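Local atomic coordinates of protein FimX (Pseudomonas aeruginosa PAO1, PDB entry 3HV8), a protein that contains an EAL domain, an alpha/beta fold of barrel type, and binds C2E in a pocket of that domain. Residues A73-A77 with G78-K82; H110-S113 with A114-Q117; N203-E206 with N207-L211. All blocks are in the same frame, centred on the assembly; numbering follows the deposited sequence. Where two conformers were deposited one is given.

Contact 1 (A73-A77 with G78-K82); sequences AAKEA and GLAEK
The last turn of helix 71-76, at A74 and K75, is capped by the backbone N-H groups of G78 and L79, because G78 adopts a positive phi of 78° and turns its own N-H and that of L79 back into that turn. L79 N donates to A74 O over 2.9 Å and runs nearly straight, although it arrives tilted from the carbonyl plane. G78 N reaches K75 O at 3.1 Å from well above the carbonyl plane, so that bond does not use a lone pair. A74 O also takes a weak bond from A77 N, and this one carbonyl therefore serves both the last helical turn and the reversal after it.

The side chains close in round this reversal. The methyl of A80 lies against the backbone and base of K75, with A80 CB 3.7 Å from K75 CA. The K75 chain starts out trans to its own N (chi1 -175°) and runs away from the turn, bending at chi3 before its ammonium bonds to S113. On another flank, L79 CB sits 4.2 Å from A74 CB, and L79 CG comes more loosely against A77 CB at 4.4 Å. Both A74 and L79 then continue onto L24 of helix 20-30, which covers this apolar patch.

A water completes the polar work of the bend. It accepts from A80 N at 3.0 Å and donates to K75 O and to E81 OE1, so the first turn of the new helix is tied to the last turn of the old one by three bonds through a single oxygen. The whole is a worked example of the Schellman motif, used here to end helix 71-76 and let helix 80-96 start almost at once in this EAL domain.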
loop_
_atom_site.group_PDB
_atom_site.type_symbol
_atom_site.label_atom_id
_atom_site.label_comp_id
_atom_site.label_asym_id
_atom_site.label_seq_id
_atom_site.Cartn_x
_atom_site.Cartn_y
_atom_site.Cartn_z
ATOM N N ALA A 73 1.256 18.811 -3.346
ATOM C CA ALA A 73 2.064 20.003 -3.183
ATOM C C ALA A 73 3.457 19.594 -2.715
ATOM O O ALA A 73 4.455 20.134 -3.151
ATOM C CB ALA A 73 1.391 20.936 -2.182
ATOM N N ALA A 74 3.518 18.578 -1.863
ATOM C CA ALA A 74 4.804 18.084 -1.386
ATOM C C ALA A 74 5.690 17.648 -2.541
ATOM O O ALA A 74 6.862 18.025 -2.630
ATOM C CB ALA A 74 4.600 16.935 -0.419
ATOM N N LYS A 75 5.137 16.841 -3.438
ATOM C CA LYS A 75 5.929 16.372 -4.570
ATOM C C LYS A 75 6.440 17.528 -5.445
ATOM O O LYS A 75 7.613 17.564 -5.832
ATOM C CB LYS A 75 5.149 15.346 -5.397
ATOM C CG LYS A 75 5.998 14.760 -6.497
ATOM C CD LYS A 75 5.435 13.434 -7.002
ATOM C CE LYS A 75 4.036 13.607 -7.577
ATOM N NZ LYS A 75 3.424 12.284 -7.946
ATOM N N GLU A 76 5.563 18.490 -5.718
ATOM C CA GLU A 76 5.931 19.627 -6.557
ATOM C C GLU A 76 7.035 20.475 -5.901
ATOM O O GLU A 76 7.888 21.047 -6.594
ATOM C CB GLU A 76 4.680 20.449 -6.901
ATOM C CG GLU A 76 4.926 21.720 -7.732
ATOM C CD GLU A 76 5.485 21.479 -9.134
ATOM O OE1 GLU A 76 5.788 22.491 -9.797
ATOM O OE2 GLU A 76 5.617 20.316 -9.591
ATOM N N ALA A 77 7.049 20.495 -4.568
ATOM C CA ALA A 77 8.041 21.253 -3.802
ATOM C C ALA A 77 9.291 20.449 -3.468
ATOM O O ALA A 77 10.145 20.922 -2.719
ATOM C CB ALA A 77 7.430 21.789 -2.490
ATOM N N GLY A 78 9.397 19.224 -3.982
ATOM C CA GLY A 78 10.597 18.436 -3.772
ATOM C C GLY A 78 10.697 17.776 -2.404
ATOM O O GLY A 78 11.796 17.463 -1.949
ATOM N N LEU A 79 9.554 17.556 -1.763
ATOM C CA LEU A 79 9.502 16.977 -0.418
ATOM C C LEU A 79 8.978 15.537 -0.381
ATOM O O LEU A 79 8.899 14.945 0.698
ATOM C CB LEU A 79 8.621 17.839 0.489
ATOM C CG LEU A 79 9.100 19.285 0.697
ATOM C CD1 LEU A 79 8.114 20.047 1.592
ATOM C CD2 LEU A 79 10.524 19.331 1.265
ATOM N N ALA A 80 8.612 14.974 -1.537
ATOM C CA ALA A 80 7.926 13.677 -1.528
ATOM C C ALA A 80 8.830 12.534 -1.072
ATOM O O ALA A 80 8.386 11.636 -0.350
ATOM C CB ALA A 80 7.299 13.368 -2.907
ATOM N N GLU A 81 10.096 12.566 -1.477
ATOM C CA GLU A 81 11.028 11.537 -1.048
ATOM C C GLU A 81 11.234 11.583 0.456
ATOM O O GLU A 81 11.231 10.553 1.128
ATOM C CB GLU A 81 12.369 11.681 -1.764
ATOM C CG GLU A 81 12.291 11.583 -3.295
ATOM C CD GLU A 81 12.142 12.937 -3.982
ATOM O OE1 GLU A 81 11.639 13.892 -3.354
ATOM O OE2 GLU A 81 12.535 13.039 -5.165
ATOM N N LYS A 82 11.392 12.790 0.998
ATOM C CA LYS A 82 11.557 12.948 2.445
ATOM C C LYS A 82 10.346 12.449 3.227
ATOM O O LYS A 82 10.491 11.833 4.276
ATOM C CB LYS A 82 11.840 14.412 2.808
ATOM C CG LYS A 82 13.302 14.789 2.716
ATOM C CD LYS A 82 13.564 16.123 3.396
ATOM C CE LYS A 82 13.934 17.186 2.383
ATOM N NZ LYS A 82 15.244 16.861 1.755
HETATM O O HOH W 1 9.371 15.485 -4.370
#

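Contact 2 (H110-S113 with A114-Q117); sequences HLSS and ASLQ. With C2E (9,9'-[(2R,3R,3aS,5S,7aR,9R,10R,10aS,12S,14aR)-3,5,10,12-tetrahydroxy-5,12-dioxidooctahydro-2H,7H-difuro[3,2-d:3',2'-j][1,3,7,9,2,8]tetraoxadiphosphacyclododecine-2,9-diyl]bis(2-amino-1,9-dihydro-6H-purin-6-one)), chain B.
S112 and S115 meet across the start of helix 113-116 through their first torsions: chi1 of 70° sets S112 OG between its backbone N and carbonyl carbon, while -71° sets S115 OG beside its own backbone N. S112 is the N-cap, and its OG takes a weak capping bond from S115 N at 3.5 Å. Its carbonyl works harder, since S112 O receives L116 N in the carbonyl plane at 3.3 Å and, weakly, S115 N. Both hydroxyls bond to D84 OD2. As D84 OD1 bonds to C2E, they probably help to position this ligand-binding carboxylate; S112 also lines the pocket, its backbone N 3.6 Å from C2E N21.

One residue further on, Q117 N bonds to S113 O at 3.2 Å. S113 OG bonds to K75 NZ, and a water bridges it to Q117 OE1, to which the water donates.

Before the cap, H110 lays its ring under the sugar of C2E, whose C2A stands 3.7 Å above the ring plane, over its centre. H110 CB meets the base itself, 3.4 Å from C2E C21.

The turn thus carries strand 105-110 from the pocket into helix 113-116, wedged between helices 80-96 and 152-164: L111 packs on I88 and L158, A114 on E81, and L116 on L158 and on I143 of strand 139-144.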
loop_
_atom_site.group_PDB
_atom_site.type_symbol
_atom_site.label_atom_id
_atom_site.label_comp_id
_atom_site.label_asym_id
_atom_site.label_seq_id
_atom_site.Cartn_x
_atom_site.Cartn_y
_atom_site.Cartn_z
ATOM N N HIS A 110 3.092 2.696 1.258
ATOM C CA HIS A 110 3.021 3.390 -0.018
ATOM C C HIS A 110 4.340 4.046 -0.404
ATOM O O HIS A 110 5.087 4.535 0.463
ATOM C CB HIS A 110 1.968 4.495 0.053
ATOM C CG HIS A 110 0.559 4.000 0.090
ATOM N ND1 HIS A 110 -0.090 3.518 -1.030
ATOM C CD2 HIS A 110 -0.336 3.933 1.101
ATOM C CE1 HIS A 110 -1.323 3.177 -0.703
ATOM N NE2 HIS A 110 -1.497 3.414 0.585
ATOM N N LEU A 111 4.614 4.067 -1.708
ATOM C CA LEU A 111 5.694 4.875 -2.268
ATOM C C LEU A 111 5.126 5.879 -3.263
ATOM O O LEU A 111 4.322 5.516 -4.140
ATOM C CB LEU A 111 6.719 3.993 -2.980
ATOM C CG LEU A 111 7.506 3.060 -2.071
ATOM C CD1 LEU A 111 8.451 2.217 -2.935
ATOM C CD2 LEU A 111 8.278 3.817 -0.971
ATOM N N SER A 112 5.550 7.131 -3.164
ATOM C CA SER A 112 5.200 8.117 -4.186
ATOM C C SER A 112 6.027 7.901 -5.455
ATOM O O SER A 112 7.046 7.205 -5.441
ATOM C CB SER A 112 5.451 9.542 -3.672
ATOM O OG SER A 112 6.842 9.779 -3.559
ATOM N N SER A 113 5.595 8.518 -6.554
ATOM C CA SER A 113 6.352 8.409 -7.795
ATOM C C SER A 113 7.756 8.990 -7.649
ATOM O O SER A 113 8.685 8.551 -8.323
ATOM C CB SER A 113 5.607 9.088 -8.942
ATOM O OG SER A 113 5.534 10.493 -8.724
ATOM N N ALA A 114 7.916 9.984 -6.784
ATOM C CA ALA A 114 9.245 10.548 -6.571
ATOM C C ALA A 114 10.195 9.489 -6.025
ATOM O O ALA A 114 11.338 9.388 -6.467
ATOM C CB ALA A 114 9.168 11.755 -5.645
ATOM N N SER A 115 9.723 8.665 -5.096
ATOM C CA SER A 115 10.571 7.605 -4.564
ATOM C C SER A 115 10.896 6.544 -5.619
ATOM O O SER A 115 11.983 5.970 -5.605
ATOM C CB SER A 115 9.965 6.980 -3.307
ATOM O OG SER A 115 10.034 7.894 -2.223
ATOM N N LEU A 116 9.974 6.285 -6.542
ATOM C CA LEU A 116 10.273 5.342 -7.623
ATOM C C LEU A 116 11.490 5.800 -8.399
ATOM O O LEU A 116 12.330 4.994 -8.800
ATOM C CB LEU A 116 9.105 5.224 -8.595
ATOM C CG LEU A 116 7.857 4.541 -8.073
ATOM C CD1 LEU A 116 6.779 4.508 -9.151
ATOM C CD2 LEU A 116 8.195 3.130 -7.609
ATOM N N GLN A 117 11.571 7.106 -8.615
ATOM C CA GLN A 117 12.638 7.669 -9.433
ATOM C C GLN A 117 13.945 7.949 -8.683
ATOM O O GLN A 117 14.910 8.444 -9.266
ATOM C CB GLN A 117 12.139 8.959 -10.079
ATOM C CG GLN A 117 10.960 8.746 -11.004
ATOM C CD GLN A 117 10.464 10.047 -11.589
ATOM O OE1 GLN A 117 9.701 10.771 -10.952
ATOM N NE2 GLN A 117 10.898 10.356 -12.808
HETATM P P1 C2E B . -5.318 4.616 -1.488
HETATM O O2P C2E B . -5.031 3.291 -2.333
HETATM O O1P C2E B . -6.526 5.229 -2.075
HETATM O "O5'" C2E B . -5.725 4.357 0.031
HETATM C "C5'" C2E B . -7.092 3.989 0.300
HETATM C "C4'" C2E B . -7.983 5.177 0.721
HETATM O "O4'" C2E B . -9.304 4.674 1.034
HETATM C "C3'" C2E B . -7.411 5.672 2.044
HETATM O "O3'" C2E B . -7.539 7.100 2.110
HETATM C "C2'" C2E B . -8.246 4.939 3.120
HETATM O "O2'" C2E B . -8.370 5.660 4.331
HETATM C "C1'" C2E B . -9.599 4.841 2.414
HETATM N N9 C2E B . -10.438 3.735 2.849
HETATM C C8 C2E B . -10.047 2.614 3.544
HETATM N N7 C2E B . -11.044 1.760 3.596
HETATM C C5 C2E B . -12.119 2.305 2.955
HETATM C C6 C2E B . -13.437 1.858 2.710
HETATM O O6 C2E B . -13.841 0.744 3.050
HETATM N N1 C2E B . -14.245 2.700 2.049
HETATM C C2 C2E B . -13.827 3.925 1.632
HETATM N N2 C2E B . -14.710 4.726 0.956
HETATM N N3 C2E B . -12.605 4.353 1.852
HETATM C C4 C2E B . -11.742 3.567 2.497
HETATM P P11 C2E B . -6.257 7.922 2.630
HETATM O O21 C2E B . -6.660 9.442 2.688
HETATM O O11 C2E B . -5.737 7.355 3.890
HETATM O O5A C2E B . -5.151 7.669 1.521
HETATM C C5A C2E B . -5.390 8.129 0.184
HETATM C C4A C2E B . -4.145 7.939 -0.679
HETATM O O4A C2E B . -3.065 8.707 -0.126
HETATM C C3A C2E B . -3.618 6.504 -0.736
HETATM O O3A C2E B . -4.233 5.732 -1.759
HETATM C C2A C2E B . -2.167 6.752 -1.154
HETATM O O2A C2E B . -2.099 7.076 -2.553
HETATM C C1A C2E B . -1.845 8.047 -0.399
HETATM N N91 C2E B . -1.202 7.708 0.864
HETATM C C81 C2E B . -1.778 7.459 2.077
HETATM N N71 C2E B . -0.834 7.199 2.939
HETATM C C51 C2E B . 0.388 7.337 2.343
HETATM C C61 C2E B . 1.732 7.229 2.754
HETATM O O61 C2E B . 2.067 6.840 3.880
HETATM N N11 C2E B . 2.666 7.477 1.799
HETATM C C21 C2E B . 2.349 7.820 0.513
HETATM N N21 C2E B . 3.352 8.010 -0.396
HETATM N N31 C2E B . 1.109 7.898 0.109
HETATM C C41 C2E B . 0.141 7.680 1.006
HETATM O O HOH W 2 7.744 11.919 -9.748
#

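Contact 3 (N203-E206 with N207-L211); sequences NQVE and NQEIL
Q204 and Q208 are joined at the N terminus of helix 205-220, the helix of a beta-alpha-beta unit between strands 191-194 and 224-227, and the contact is the first turns of that helix. Q204 holds the N-cap position. Its carbonyl is the first acceptor: Q208 N comes to Q204 O at 3.2 Å in the carbonyl plane with a fairly straight N-H, while N207 N adds a weak, strongly bent bond to the same oxygen. The regular pattern then takes over. E209 N donates to V205 O at 3.0 Å, I210 N to E206 O at 2.9 Å, and L211 N to N207 O, so successive amides are each satisfied by the carbonyl four residues back.

The side chain of Q204 takes no part in capping N207, for Q204 OE1 remains 5.7 Å from N207 N. It is extended beyond CG and runs alongside N207, pointing the same way, with the two amide planes turned 41° apart.

Carbonyls near the start of the helix also receive aliphatic groups. E209 has CG anti to its carbonyl carbon (chi1 -68°), which brings the chain over the preceding turn and puts E209 CG 3.1 Å from V205 O. I210 CG1 covers E206 O in a similar way, at 3.4 Å. E206 and E209 are like charges on the exposed side, yet E206 OE2 and E209 OE2 stand 6.3 Å apart, so any repulsion is probably modest. From the loop before the helix, D201 touches N207 and F198 touches I210.

On V205, Q208 crosses at about a right angle and turns its amide oxygen to the backbone, bringing Q208 OE1 within 3.1 Å of V205 CA.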
loop_
_atom_site.group_PDB
_atom_site.type_symbol
_atom_site.label_atom_id
_atom_site.label_comp_id
_atom_site.label_asym_id
_atom_site.label_seq_id
_atom_site.Cartn_x
_atom_site.Cartn_y
_atom_site.Cartn_z
ATOM N N ASN A 203 -24.594 -5.526 -7.413
ATOM C CA ASN A 203 -25.926 -6.086 -7.599
ATOM C C ASN A 203 -26.154 -6.405 -9.068
ATOM O O ASN A 203 -27.003 -7.224 -9.416
ATOM C CB ASN A 203 -26.982 -5.101 -7.108
ATOM C CG ASN A 203 -26.590 -3.658 -7.361
ATOM O OD1 ASN A 203 -27.031 -3.046 -8.334
ATOM N ND2 ASN A 203 -25.742 -3.112 -6.492
ATOM N N GLN A 204 -25.383 -5.744 -9.927
ATOM C CA GLN A 204 -25.416 -6.008 -11.355
ATOM C C GLN A 204 -24.503 -7.180 -11.685
ATOM O O GLN A 204 -23.325 -7.186 -11.326
ATOM C CB GLN A 204 -25.005 -4.765 -12.143
ATOM C CG GLN A 204 -25.881 -3.554 -11.866
ATOM C CD GLN A 204 -25.300 -2.278 -12.430
ATOM O OE1 GLN A 204 -24.739 -2.270 -13.527
ATOM N NE2 GLN A 204 -25.427 -1.188 -11.681
ATOM N N VAL A 205 -25.058 -8.173 -12.367
ATOM C CA VAL A 205 -24.331 -9.398 -12.663
ATOM C C VAL A 205 -23.123 -9.134 -13.565
ATOM O O VAL A 205 -22.155 -9.894 -13.556
ATOM C CB VAL A 205 -25.252 -10.453 -13.312
ATOM C CG1 VAL A 205 -25.428 -10.160 -14.794
ATOM C CG2 VAL A 205 -24.692 -11.848 -13.104
ATOM N N GLU A 206 -23.177 -8.060 -14.342
ATOM C CA GLU A 206 -22.063 -7.719 -15.209
ATOM C C GLU A 206 -20.852 -7.375 -14.352
ATOM O O GLU A 206 -19.734 -7.811 -14.627
ATOM C CB GLU A 206 -22.409 -6.540 -16.116
ATOM C CG GLU A 206 -21.761 -6.638 -17.485
ATOM C CD GLU A 206 -21.063 -5.364 -17.913
ATOM O OE1 GLU A 206 -21.307 -4.302 -17.300
ATOM O OE2 GLU A 206 -20.257 -5.428 -18.866
ATOM N N ASN A 207 -21.086 -6.592 -13.306
ATOM C CA ASN A 207 -20.009 -6.176 -12.418
ATOM C C ASN A 207 -19.481 -7.339 -11.581
ATOM O O ASN A 207 -18.292 -7.400 -11.283
ATOM C CB ASN A 207 -20.455 -5.014 -11.533
ATOM C CG ASN A 207 -20.713 -3.751 -12.327
ATOM O OD1 ASN A 207 -21.536 -2.914 -11.942
ATOM N ND2 ASN A 207 -20.016 -3.608 -13.447
ATOM N N GLN A 208 -20.361 -8.266 -11.214
ATOM C CA GLN A 208 -19.936 -9.483 -10.528
ATOM C C GLN A 208 -18.983 -10.259 -11.421
ATOM O O GLN A 208 -17.942 -10.740 -10.960
ATOM C CB GLN A 208 -21.144 -10.357 -10.166
ATOM C CG GLN A 208 -21.940 -9.840 -8.982
ATOM C CD GLN A 208 -23.328 -10.441 -8.894
ATOM O OE1 GLN A 208 -23.938 -10.780 -9.909
ATOM N NE2 GLN A 208 -23.841 -10.564 -7.675
ATOM N N GLU A 209 -19.345 -10.386 -12.695
ATOM C CA GLU A 209 -18.553 -11.139 -13.665
ATOM C C GLU A 209 -17.199 -10.484 -13.914
ATOM O O GLU A 209 -16.185 -11.165 -13.992
ATOM C CB GLU A 209 -19.294 -11.286 -15.000
ATOM C CG GLU A 209 -20.531 -12.168 -14.937
ATOM C CD GLU A 209 -21.269 -12.237 -16.267
ATOM O OE1 GLU A 209 -22.251 -13.004 -16.363
ATOM O OE2 GLU A 209 -20.869 -11.527 -17.217
ATOM N N ILE A 210 -17.195 -9.162 -14.056
ATOM C CA ILE A 210 -15.952 -8.422 -14.246
ATOM C C ILE A 210 -15.008 -8.643 -13.068
ATOM O O ILE A 210 -13.822 -8.898 -13.258
ATOM C CB ILE A 210 -16.207 -6.917 -14.458
ATOM C CG1 ILE A 210 -16.770 -6.678 -15.865
ATOM C CG2 ILE A 210 -14.913 -6.120 -14.251
ATOM C CD1 ILE A 210 -17.139 -5.237 -16.148
ATOM N N LEU A 211 -15.540 -8.558 -11.855
ATOM C CA LEU A 211 -14.736 -8.738 -10.648
ATOM C C LEU A 211 -14.190 -10.161 -10.558
ATOM O O LEU A 211 -13.005 -10.376 -10.270
ATOM C CB LEU A 211 -15.572 -8.417 -9.411
ATOM C CG LEU A 211 -14.956 -8.664 -8.034
ATOM C CD1 LEU A 211 -13.712 -7.813 -7.834
ATOM C CD2 LEU A 211 -15.991 -8.364 -6.958
#

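How the contacts relate
The three contacts follow in series along the chain, none nested in or crossing another, and each closes only a short local turn. Contact 1 joins helix 71-76 to helix 80-96. Contact 2 comes next, leading strand 105-110 into helix 113-116. Their centres are 10 Å apart and they touch: K75 NZ reaches S113 OG at 2.9 Å, and A80 CB packs on A114 CB at 3.7 Å, so two turns separated by helix 80-96 and strand 105-110 pack together beside the C2E pocket. Contact 3, at residues 203-211, starts helix 205-220 far away, its centre about 33 Å from that of contact 2, in a different part of the same EAL domain.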